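49 protein (Murid herpesvirus 4, PDB 6A4V) probably promotes viral replication by interacting with the host's poly(ADP-ribose) polymerase 1. Local coordinates at residues 63-68 with 255-260; 90-95 with 193-198; 94-99 with 221-226. One frame throughout, in Å; residues are numbered along the deposited sequence.

Contact 1: residues 63-68 with 255-260; sequences SACLCK and KELEAI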
loop_
_atom_site.group_PDB
_atom_site.type_symbol
_atom_site.label_atom_id
_atom_site.label_comp_id
_atom_site.label_asym_id
_atom_site.label_seq_id
_atom_site.Cartn_x
_atom_site.Cartn_y
_atom_site.Cartn_z
ATOM N N SER B 63 -9.131 16.022 -20.971
ATOM C CA SER B 63 -8.922 16.356 -19.586
ATOM C C SER B 63 -9.829 15.551 -18.655
ATOM O O SER B 63 -9.383 15.026 -17.677
ATOM C CB SER B 63 -9.154 17.785 -19.369
ATOM O OG SER B 63 -8.209 18.556 -20.087
ATOM N N ALA B 64 -11.110 15.481 -18.975
ATOM C CA ALA B 64 -12.035 14.782 -18.120
ATOM C C ALA B 64 -11.684 13.285 -18.100
ATOM O O ALA B 64 -11.526 12.667 -17.049
ATOM C CB ALA B 64 -13.436 15.058 -18.608
ATOM N N CYS B 65 -11.407 12.731 -19.273
ATOM C CA CYS B 65 -11.139 11.285 -19.391
ATOM C C CYS B 65 -9.937 10.936 -18.506
ATOM O O CYS B 65 -9.939 9.942 -17.753
ATOM C CB CYS B 65 -10.989 10.911 -20.856
ATOM S SG CYS B 65 -11.041 9.114 -21.106
ATOM N N LEU B 66 -8.944 11.828 -18.491
ATOM C CA LEU B 66 -7.746 11.553 -17.818
ATOM C C LEU B 66 -7.946 11.578 -16.303
ATOM O O LEU B 66 -7.477 10.657 -15.640
ATOM C CB LEU B 66 -6.690 12.556 -18.237
ATOM C CG LEU B 66 -6.106 12.223 -19.590
ATOM C CD1 LEU B 66 -5.177 13.348 -20.001
ATOM C CD2 LEU B 66 -5.370 10.890 -19.514
ATOM N N CYS B 67 -8.643 12.601 -15.788
ATOM C CA CYS B 67 -9.005 12.607 -14.364
ATOM C C CYS B 67 -9.682 11.255 -14.070
ATOM O O CYS B 67 -9.334 10.590 -13.162
ATOM C CB CYS B 67 -9.901 13.805 -14.042
ATOM S SG CYS B 67 -9.138 15.419 -14.404
ATOM N N LYS B 68 -10.625 10.845 -14.923
ATOM C CA LYS B 68 -11.470 9.723 -14.639
ATOM C C LYS B 68 -10.579 8.496 -14.500
ATOM O O LYS B 68 -10.774 7.698 -13.566
ATOM C CB LYS B 68 -12.516 9.495 -15.736
ATOM C CG LYS B 68 -13.539 10.606 -15.920
ATOM C CD LYS B 68 -15.028 10.170 -16.091
ATOM C CE LYS B 68 -15.805 11.046 -17.069
ATOM N NZ LYS B 68 -16.483 10.241 -18.125
ATOM N N LYS B 255 -9.685 3.006 -23.705
ATOM C CA LYS B 255 -10.015 2.959 -25.166
ATOM C C LYS B 255 -10.788 4.202 -25.619
ATOM O O LYS B 255 -10.496 4.673 -26.676
ATOM C CB LYS B 255 -10.711 1.664 -25.545
ATOM C CG LYS B 255 -9.663 0.612 -25.911
ATOM C CD LYS B 255 -10.041 -0.745 -25.504
ATOM C CE LYS B 255 -8.884 -1.722 -25.494
ATOM N NZ LYS B 255 -9.258 -2.908 -24.676
ATOM N N GLU B 256 -11.699 4.705 -24.769
ATOM C CA GLU B 256 -12.394 5.880 -24.993
ATOM C C GLU B 256 -11.401 7.023 -25.185
ATOM O O GLU B 256 -11.546 7.764 -26.131
ATOM C CB GLU B 256 -13.337 6.214 -23.838
ATOM C CG GLU B 256 -13.886 7.610 -23.950
ATOM C CD GLU B 256 -14.872 8.108 -22.914
ATOM O OE1 GLU B 256 -15.741 8.862 -23.330
ATOM O OE2 GLU B 256 -14.732 7.821 -21.700
ATOM N N LEU B 257 -10.451 7.200 -24.246
ATOM C CA LEU B 257 -9.498 8.281 -24.351
ATOM C C LEU B 257 -8.762 8.207 -25.693
ATOM O O LEU B 257 -8.472 9.239 -26.250
ATOM C CB LEU B 257 -8.483 8.207 -23.210
ATOM C CG LEU B 257 -7.275 9.154 -23.347
ATOM C CD1 LEU B 257 -7.608 10.523 -22.813
ATOM C CD2 LEU B 257 -6.077 8.634 -22.615
ATOM N N GLU B 258 -8.344 7.004 -26.124
ATOM C CA GLU B 258 -7.598 6.879 -27.379
ATOM C C GLU B 258 -8.466 7.387 -28.555
ATOM O O GLU B 258 -7.981 8.000 -29.505
ATOM C CB GLU B 258 -7.197 5.439 -27.712
ATOM C CG GLU B 258 -6.271 4.746 -26.753
ATOM C CD GLU B 258 -5.940 3.332 -27.203
ATOM O OE1 GLU B 258 -6.863 2.640 -27.719
ATOM O OE2 GLU B 258 -4.757 2.928 -27.051
ATOM N N ALA B 259 -9.770 7.108 -28.515
ATOM C CA ALA B 259 -10.613 7.494 -29.628
ATOM C C ALA B 259 -10.722 9.013 -29.658
ATOM O O ALA B 259 -10.274 9.653 -30.640
ATOM C CB ALA B 259 -11.959 6.837 -29.543
ATOM N N ILE B 260 -11.286 9.535 -28.567
ATOM C CA ILE B 260 -11.398 10.930 -28.266
ATOM C C ILE B 260 -10.177 11.705 -28.752
ATOM O O ILE B 260 -10.317 12.797 -29.273
ATOM C CB ILE B 260 -11.611 11.091 -26.742
ATOM C CG1 ILE B 260 -13.072 10.831 -26.385
ATOM C CG2 ILE B 260 -11.152 12.441 -26.233
ATOM C CD1 ILE B 260 -13.382 11.059 -24.923
HETATM O O HOH W 1 -14.863 10.523 -20.467
#
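Cys-65 presses its sulfur against the base of Leu-257, where two nearly antiparallel helices of this all-helical fold lie side by side. The short helical segments 63-68 and 255-260 run at 162° to one another, their axes 9.8 Å apart at closest approach. The tight part of the contact is apolar. With SG anti to the backbone N (chi1 -167°), Cys-65 reaches straight across, and its SG comes within 3.4 Å of Leu-257 CB, low on the stem of that side chain. A small, weakly polar thiol suits this place because the backbones come near each other here, with the CA atoms of Cys-65 and Leu-257 6.0 Å apart. Beyond CB, the fork of Leu-257 reaches Leu-66, and methyl meets methyl between Leu-66 CD2 and Leu-257 CD2 at 3.9 Å. CD1 of Leu-257 fills the angle between Cys-65 CB and Leu-66 CG. Leu-66 also packs on Leu-305 and Gln-309 of helix 295-312, so it links helix 61-85 to both helix 238-262 and helix 295-312.

The other flank is looser and polar. Glu-256, partly exposed and extended beyond CG, sends its carboxylate past the sulfur, where OE2 also accepts a hydrogen bond from His-253. The amine of Lys-68, on the opposite helix, does not touch the carboxylate, and its long pairing with Asp-55 is weak. Long, flexible charged chains suit this more open, partly exposed flank, since one water can close the gap: it accepts from Lys-68 NZ at 2.9 Å and donates to Glu-256 OE2 at 3.0 Å.

Contact 2: residues 90-95 with 193-198; sequences LPHLRE and YNFKTF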
loop_
_atom_site.group_PDB
_atom_site.type_symbol
_atom_site.label_atom_id
_atom_site.label_comp_id
_atom_site.label_asym_id
_atom_site.label_seq_id
_atom_site.Cartn_x
_atom_site.Cartn_y
_atom_site.Cartn_z
ATOM N N LEU B 90 -9.943 -12.875 7.537
ATOM C CA LEU B 90 -10.890 -13.500 8.466
ATOM C C LEU B 90 -10.077 -14.135 9.580
ATOM O O LEU B 90 -10.340 -13.874 10.747
ATOM C CB LEU B 90 -11.831 -14.517 7.779
ATOM C CG LEU B 90 -12.852 -13.975 6.763
ATOM C CD1 LEU B 90 -13.852 -15.034 6.343
ATOM C CD2 LEU B 90 -13.612 -12.752 7.270
ATOM N N PRO B 91 -9.000 -14.903 9.276
ATOM C CA PRO B 91 -8.104 -15.409 10.312
ATOM C C PRO B 91 -7.626 -14.283 11.243
ATOM O O PRO B 91 -7.610 -14.407 12.427
ATOM C CB PRO B 91 -6.916 -15.950 9.515
ATOM C CG PRO B 91 -7.500 -16.317 8.183
ATOM C CD PRO B 91 -8.528 -15.242 7.926
ATOM N N HIS B 92 -7.246 -13.150 10.671
ATOM C CA HIS B 92 -6.821 -12.017 11.498
ATOM C C HIS B 92 -7.946 -11.548 12.440
ATOM O O HIS B 92 -7.754 -11.382 13.653
ATOM C CB HIS B 92 -6.432 -10.857 10.630
ATOM C CG HIS B 92 -5.904 -9.732 11.416
ATOM N ND1 HIS B 92 -4.633 -9.755 11.937
ATOM C CD2 HIS B 92 -6.423 -8.514 11.666
ATOM C CE1 HIS B 92 -4.456 -8.647 12.617
ATOM N NE2 HIS B 92 -5.512 -7.821 12.383
ATOM N N LEU B 93 -9.098 -11.274 11.848
ATOM C CA LEU B 93 -10.259 -10.799 12.589
ATOM C C LEU B 93 -10.648 -11.831 13.643
ATOM O O LEU B 93 -10.885 -11.483 14.792
ATOM C CB LEU B 93 -11.412 -10.497 11.642
ATOM C CG LEU B 93 -11.321 -9.149 10.951
ATOM C CD1 LEU B 93 -12.161 -9.158 9.713
ATOM C CD2 LEU B 93 -11.779 -8.037 11.870
ATOM N N ARG B 94 -10.505 -13.100 13.350
ATOM C CA ARG B 94 -10.849 -14.047 14.427
ATOM C C ARG B 94 -9.891 -13.869 15.591
ATOM O O ARG B 94 -10.259 -13.728 16.773
ATOM C CB ARG B 94 -10.793 -15.467 13.894
ATOM C CG ARG B 94 -12.070 -15.923 13.228
ATOM C CD ARG B 94 -12.066 -17.421 12.888
ATOM N NE ARG B 94 -10.788 -17.904 12.389
ATOM C CZ ARG B 94 -10.486 -17.974 11.106
ATOM N NH1 ARG B 94 -11.150 -17.221 10.252
ATOM N NH2 ARG B 94 -9.490 -18.727 10.680
ATOM N N GLU B 95 -8.616 -13.939 15.241
ATOM C CA GLU B 95 -7.527 -13.774 16.198
ATOM C C GLU B 95 -7.733 -12.466 16.970
ATOM O O GLU B 95 -7.419 -12.367 18.207
ATOM C CB GLU B 95 -6.191 -13.921 15.459
ATOM C CG GLU B 95 -5.018 -14.367 16.306
ATOM C CD GLU B 95 -5.113 -15.710 17.015
ATOM O OE1 GLU B 95 -5.208 -16.764 16.319
ATOM O OE2 GLU B 95 -5.085 -15.691 18.264
ATOM N N TYR B 193 -16.077 -0.659 4.138
ATOM C CA TYR B 193 -14.949 0.030 4.726
ATOM C C TYR B 193 -13.831 -0.988 4.932
ATOM O O TYR B 193 -14.082 -2.176 5.061
ATOM C CB TYR B 193 -15.367 0.724 6.016
ATOM C CG TYR B 193 -16.223 1.927 5.738
ATOM C CD1 TYR B 193 -15.630 3.093 5.298
ATOM C CD2 TYR B 193 -17.595 1.930 5.955
ATOM C CE1 TYR B 193 -16.383 4.214 4.999
ATOM C CE2 TYR B 193 -18.358 3.052 5.663
ATOM C CZ TYR B 193 -17.744 4.201 5.200
ATOM O OH TYR B 193 -18.434 5.323 4.858
ATOM N N ASN B 194 -12.599 -0.518 4.940
ATOM C CA ASN B 194 -11.445 -1.394 5.229
ATOM C C ASN B 194 -11.196 -1.475 6.750
ATOM O O ASN B 194 -11.724 -0.726 7.580
ATOM C CB ASN B 194 -10.216 -0.876 4.488
ATOM C CG ASN B 194 -9.769 0.476 5.011
ATOM O OD1 ASN B 194 -10.336 1.014 5.976
ATOM N ND2 ASN B 194 -8.736 1.017 4.410
ATOM N N PHE B 195 -10.356 -2.411 7.138
ATOM C CA PHE B 195 -10.046 -2.694 8.519
ATOM C C PHE B 195 -9.465 -1.506 9.305
ATOM O O PHE B 195 -9.838 -1.267 10.432
ATOM C CB PHE B 195 -9.026 -3.812 8.510
ATOM C CG PHE B 195 -8.548 -4.218 9.859
ATOM C CD1 PHE B 195 -9.435 -4.382 10.902
ATOM C CD2 PHE B 195 -7.210 -4.522 10.058
ATOM C CE1 PHE B 195 -8.975 -4.781 12.146
ATOM C CE2 PHE B 195 -6.763 -4.938 11.296
ATOM C CZ PHE B 195 -7.648 -5.067 12.334
ATOM N N LYS B 196 -8.472 -0.830 8.743
ATOM C CA LYS B 196 -7.889 0.357 9.323
ATOM C C LYS B 196 -9.039 1.266 9.771
ATOM O O LYS B 196 -9.078 1.714 10.919
ATOM C CB LYS B 196 -6.931 0.943 8.272
ATOM C CG LYS B 196 -6.512 2.389 8.421
ATOM C CD LYS B 196 -5.298 2.752 7.560
ATOM C CE LYS B 196 -4.049 1.964 7.922
ATOM N NZ LYS B 196 -2.814 2.794 7.968
ATOM N N THR B 197 -10.030 1.480 8.895
ATOM C CA THR B 197 -11.162 2.324 9.301
ATOM C C THR B 197 -11.969 1.724 10.460
ATOM O O THR B 197 -12.413 2.452 11.339
ATOM C CB THR B 197 -12.006 2.652 8.081
ATOM O OG1 THR B 197 -11.030 3.204 7.189
ATOM C CG2 THR B 197 -13.121 3.606 8.372
ATOM N N PHE B 198 -12.192 0.417 10.481
ATOM C CA PHE B 198 -13.078 -0.112 11.525
ATOM C C PHE B 198 -12.352 -0.006 12.868
ATOM O O PHE B 198 -13.006 0.213 13.910
ATOM C CB PHE B 198 -13.535 -1.543 11.258
ATOM C CG PHE B 198 -14.663 -1.697 10.283
ATOM C CD1 PHE B 198 -15.926 -1.267 10.621
ATOM C CD2 PHE B 198 -14.465 -2.261 9.035
ATOM C CE1 PHE B 198 -16.968 -1.390 9.738
ATOM C CE2 PHE B 198 -15.499 -2.298 8.112
ATOM C CZ PHE B 198 -16.757 -1.929 8.498
#
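Phe-195, in the first turn of helix 195-203, points its ring at His-92 and Leu-93 of helix 89-104, and an Asn N-cap begins its helix just before it. The contact is a helix start packed on the flank of another helix. From CB the side chain leaves with CG anti to the backbone N (chi1 178°), which carries the ring directly toward segment 90-95. Beyond CG the ring divides its contacts. On one side CE1 lies 4.3 Å from the CD2 methyl of Leu-93 and also packs on Trp-223. On the other side CE2 lies 3.3 Å from His-92 NE2. At the tip, CZ sits at the edge of the imidazole, 3.5 Å from the same NE2. The two rings, their planes at 79° and centroids 5.1 Å apart, meet obliquely.

A phenylalanine suits this place because a long, rigid aromatic chain reaches across a wide separation, CA atoms of Phe-195 and Leu-93 9.1 Å apart, to touch two side chains at once. Leu-296 of the second subunit also packs on it, and Arg-288 of that subunit packs on His-92, so the contact borders the dimer interface.

The cap fixes where the phenylalanine's helix starts. Asn-194, whose ND2 bonds to Glu-38, suits the N-cap because its short amide folds back over the first turn: OD1 accepts from Thr-197 N, which stands above the carbonyl plane, and from Thr-197 OG1 at 2.6 Å.

Contact 3: residues 94-99 with 221-226; sequences RELIIR and VYWVSV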
loop_
_atom_site.group_PDB
_atom_site.type_symbol
_atom_site.label_atom_id
_atom_site.label_comp_id
_atom_site.label_asym_id
_atom_site.label_seq_id
_atom_site.Cartn_x
_atom_site.Cartn_y
_atom_site.Cartn_z
ATOM N N ARG B 94 -10.505 -13.100 13.350
ATOM C CA ARG B 94 -10.849 -14.047 14.427
ATOM C C ARG B 94 -9.891 -13.869 15.591
ATOM O O ARG B 94 -10.259 -13.728 16.773
ATOM C CB ARG B 94 -10.793 -15.467 13.894
ATOM C CG ARG B 94 -12.070 -15.923 13.228
ATOM C CD ARG B 94 -12.066 -17.421 12.888
ATOM N NE ARG B 94 -10.788 -17.904 12.389
ATOM C CZ ARG B 94 -10.486 -17.974 11.106
ATOM N NH1 ARG B 94 -11.150 -17.221 10.252
ATOM N NH2 ARG B 94 -9.490 -18.727 10.680
ATOM N N GLU B 95 -8.616 -13.939 15.241
ATOM C CA GLU B 95 -7.527 -13.774 16.198
ATOM C C GLU B 95 -7.733 -12.466 16.970
ATOM O O GLU B 95 -7.419 -12.367 18.207
ATOM C CB GLU B 95 -6.191 -13.921 15.459
ATOM C CG GLU B 95 -5.018 -14.367 16.306
ATOM C CD GLU B 95 -5.113 -15.710 17.015
ATOM O OE1 GLU B 95 -5.208 -16.764 16.319
ATOM O OE2 GLU B 95 -5.085 -15.691 18.264
ATOM N N LEU B 96 -8.327 -11.452 16.359
ATOM C CA LEU B 96 -8.516 -10.204 17.167
ATOM C C LEU B 96 -9.573 -10.408 18.265
ATOM O O LEU B 96 -9.504 -9.813 19.306
ATOM C CB LEU B 96 -8.913 -9.065 16.237
ATOM C CG LEU B 96 -9.346 -7.781 16.934
ATOM C CD1 LEU B 96 -9.299 -6.621 15.950
ATOM C CD2 LEU B 96 -10.734 -7.880 17.546
ATOM N N ILE B 97 -10.582 -11.232 17.975
ATOM C CA ILE B 97 -11.757 -11.323 18.789
ATOM C C ILE B 97 -11.376 -12.191 19.984
ATOM O O ILE B 97 -11.596 -11.789 21.157
ATOM C CB ILE B 97 -12.963 -11.870 17.975
ATOM C CG1 ILE B 97 -13.739 -10.743 17.290
ATOM C CG2 ILE B 97 -13.899 -12.692 18.870
ATOM C CD1 ILE B 97 -14.694 -11.172 16.178
ATOM N N ILE B 98 -10.758 -13.344 19.676
ATOM C CA ILE B 98 -10.149 -14.166 20.658
ATOM C C ILE B 98 -9.347 -13.343 21.667
ATOM O O ILE B 98 -9.134 -13.848 22.789
ATOM C CB ILE B 98 -9.140 -15.188 20.098
ATOM C CG1 ILE B 98 -9.850 -16.313 19.370
ATOM C CG2 ILE B 98 -8.328 -15.696 21.270
ATOM C CD1 ILE B 98 -8.957 -17.253 18.579
ATOM N N ARG B 99 -8.698 -12.270 21.204
ATOM C CA ARG B 99 -7.834 -11.475 22.075
ATOM C C ARG B 99 -8.728 -10.692 23.014
ATOM O O ARG B 99 -8.507 -10.678 24.236
ATOM C CB ARG B 99 -6.897 -10.518 21.322
ATOM C CG ARG B 99 -5.423 -10.901 21.416
ATOM C CD ARG B 99 -4.423 -9.964 20.736
ATOM N NE ARG B 99 -4.380 -10.063 19.273
ATOM C CZ ARG B 99 -4.936 -9.185 18.431
ATOM N NH1 ARG B 99 -5.446 -8.055 18.890
ATOM N NH2 ARG B 99 -4.920 -9.401 17.122
ATOM N N VAL B 221 -19.290 -6.345 20.719
ATOM C CA VAL B 221 -20.425 -6.351 19.902
ATOM C C VAL B 221 -19.988 -5.883 18.530
ATOM O O VAL B 221 -20.399 -6.440 17.516
ATOM C CB VAL B 221 -21.525 -5.417 20.436
ATOM C CG1 VAL B 221 -22.402 -4.918 19.305
ATOM C CG2 VAL B 221 -22.358 -6.075 21.501
ATOM N N TYR B 222 -19.268 -4.767 18.549
ATOM C CA TYR B 222 -18.887 -4.043 17.338
ATOM C C TYR B 222 -18.012 -4.976 16.494
ATOM O O TYR B 222 -18.240 -5.129 15.331
ATOM C CB TYR B 222 -18.157 -2.761 17.745
ATOM C CG TYR B 222 -17.460 -1.995 16.653
ATOM C CD1 TYR B 222 -18.107 -0.966 15.981
ATOM C CD2 TYR B 222 -16.135 -2.241 16.333
ATOM C CE1 TYR B 222 -17.457 -0.216 15.018
ATOM C CE2 TYR B 222 -15.465 -1.479 15.387
ATOM C CZ TYR B 222 -16.139 -0.478 14.703
ATOM O OH TYR B 222 -15.524 0.287 13.744
ATOM N N TRP B 223 -17.053 -5.642 17.135
ATOM C CA TRP B 223 -16.191 -6.532 16.401
ATOM C C TRP B 223 -16.906 -7.798 15.942
ATOM O O TRP B 223 -16.530 -8.368 14.926
ATOM C CB TRP B 223 -14.920 -6.858 17.170
ATOM C CG TRP B 223 -14.008 -5.676 17.153
ATOM C CD1 TRP B 223 -13.715 -4.850 18.195
ATOM C CD2 TRP B 223 -13.300 -5.156 16.025
ATOM N NE1 TRP B 223 -12.863 -3.864 17.799
ATOM C CE2 TRP B 223 -12.573 -4.036 16.474
ATOM C CE3 TRP B 223 -13.117 -5.585 14.709
ATOM C CZ2 TRP B 223 -11.744 -3.295 15.625
ATOM C CZ3 TRP B 223 -12.278 -4.876 13.883
ATOM C CH2 TRP B 223 -11.644 -3.718 14.324
ATOM N N VAL B 224 -17.959 -8.214 16.639
ATOM C CA VAL B 224 -18.685 -9.348 16.146
ATOM C C VAL B 224 -19.401 -8.891 14.871
ATOM O O VAL B 224 -19.427 -9.580 13.904
ATOM C CB VAL B 224 -19.689 -9.904 17.180
ATOM C CG1 VAL B 224 -20.873 -10.566 16.514
ATOM C CG2 VAL B 224 -19.062 -10.883 18.148
ATOM N N SER B 225 -20.036 -7.732 14.935
ATOM C CA SER B 225 -20.746 -7.184 13.833
ATOM C C SER B 225 -19.780 -7.050 12.639
ATOM O O SER B 225 -20.098 -7.455 11.580
ATOM C CB SER B 225 -21.380 -5.854 14.151
ATOM O OG SER B 225 -21.984 -5.817 15.452
ATOM N N VAL B 226 -18.631 -6.420 12.852
ATOM C CA VAL B 226 -17.670 -6.246 11.808
ATOM C C VAL B 226 -17.274 -7.620 11.274
ATOM O O VAL B 226 -17.176 -7.821 10.089
ATOM C CB VAL B 226 -16.412 -5.482 12.253
ATOM C CG1 VAL B 226 -15.369 -5.532 11.149
ATOM C CG2 VAL B 226 -16.719 -4.062 12.639
#
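Trp-223 lays one face of its indole against Leu-96, while Tyr-222 of its own helix approaches the opposite face, with Tyr-222 CD2 3.8 Å above the plane and displaced from the ring centre. The Leu-96 contact is a CH-pi interaction: CD1 stands 3.9 Å from the centroid of the six-membered ring and only 5° off its normal. Its sister methyl CD2 lies over the CG-CD2 bond of the five-membered ring, 4.0 Å from Trp-223 CG. A leucine suits this position because its forked end covers both rings at once. The edge of the tyrosine ring, in turn, meets Trp-223 CE2 in plane.

Alongside, Ile-97 turns CG1 beside its backbone N (chi1 -89°). CG1 lies 4.1 Å from Trp-223 CB, and CD1 goes on to lie 3.6 Å from the backbone O of Trp-223. Isoleucine suits this place because its apolar CD1 end can lie against the helix backbone.

Near Leu-96, Arg-99 forms a salt bridge to Glu-300 of the second subunit. The segments form a nearly antiparallel helix pair, their axes 10.5 Å apart at closest approach, within helices 89-104 and 213-235. Helix 111-126 packs on Ile-97, helices 131-146 and 161-168 reach Val-224, and helix 195-203 packs on Trp-223.

Contacts 2 and 3 form one continuous packed region, their centres 8 Å apart. Both start from helix 89-104, which meets helix 195-203 in contact 2 and helix 213-235, the next helix along, in contact 3. They touch directly, and Tyr-222 OH probably bonds to Phe-198 O. Contact 1 lies about 36 Å from contact 2 and 44 Å from contact 3, centre to centre, and on the other side of the chain's centre from contact 3. It joins helix 61-85 to helix 238-262, so both other contacts are nested within its loop. Contact 1 thus joins helices far from the centre, while contacts 2 and 3 pack nearer to it and also border the second subunit.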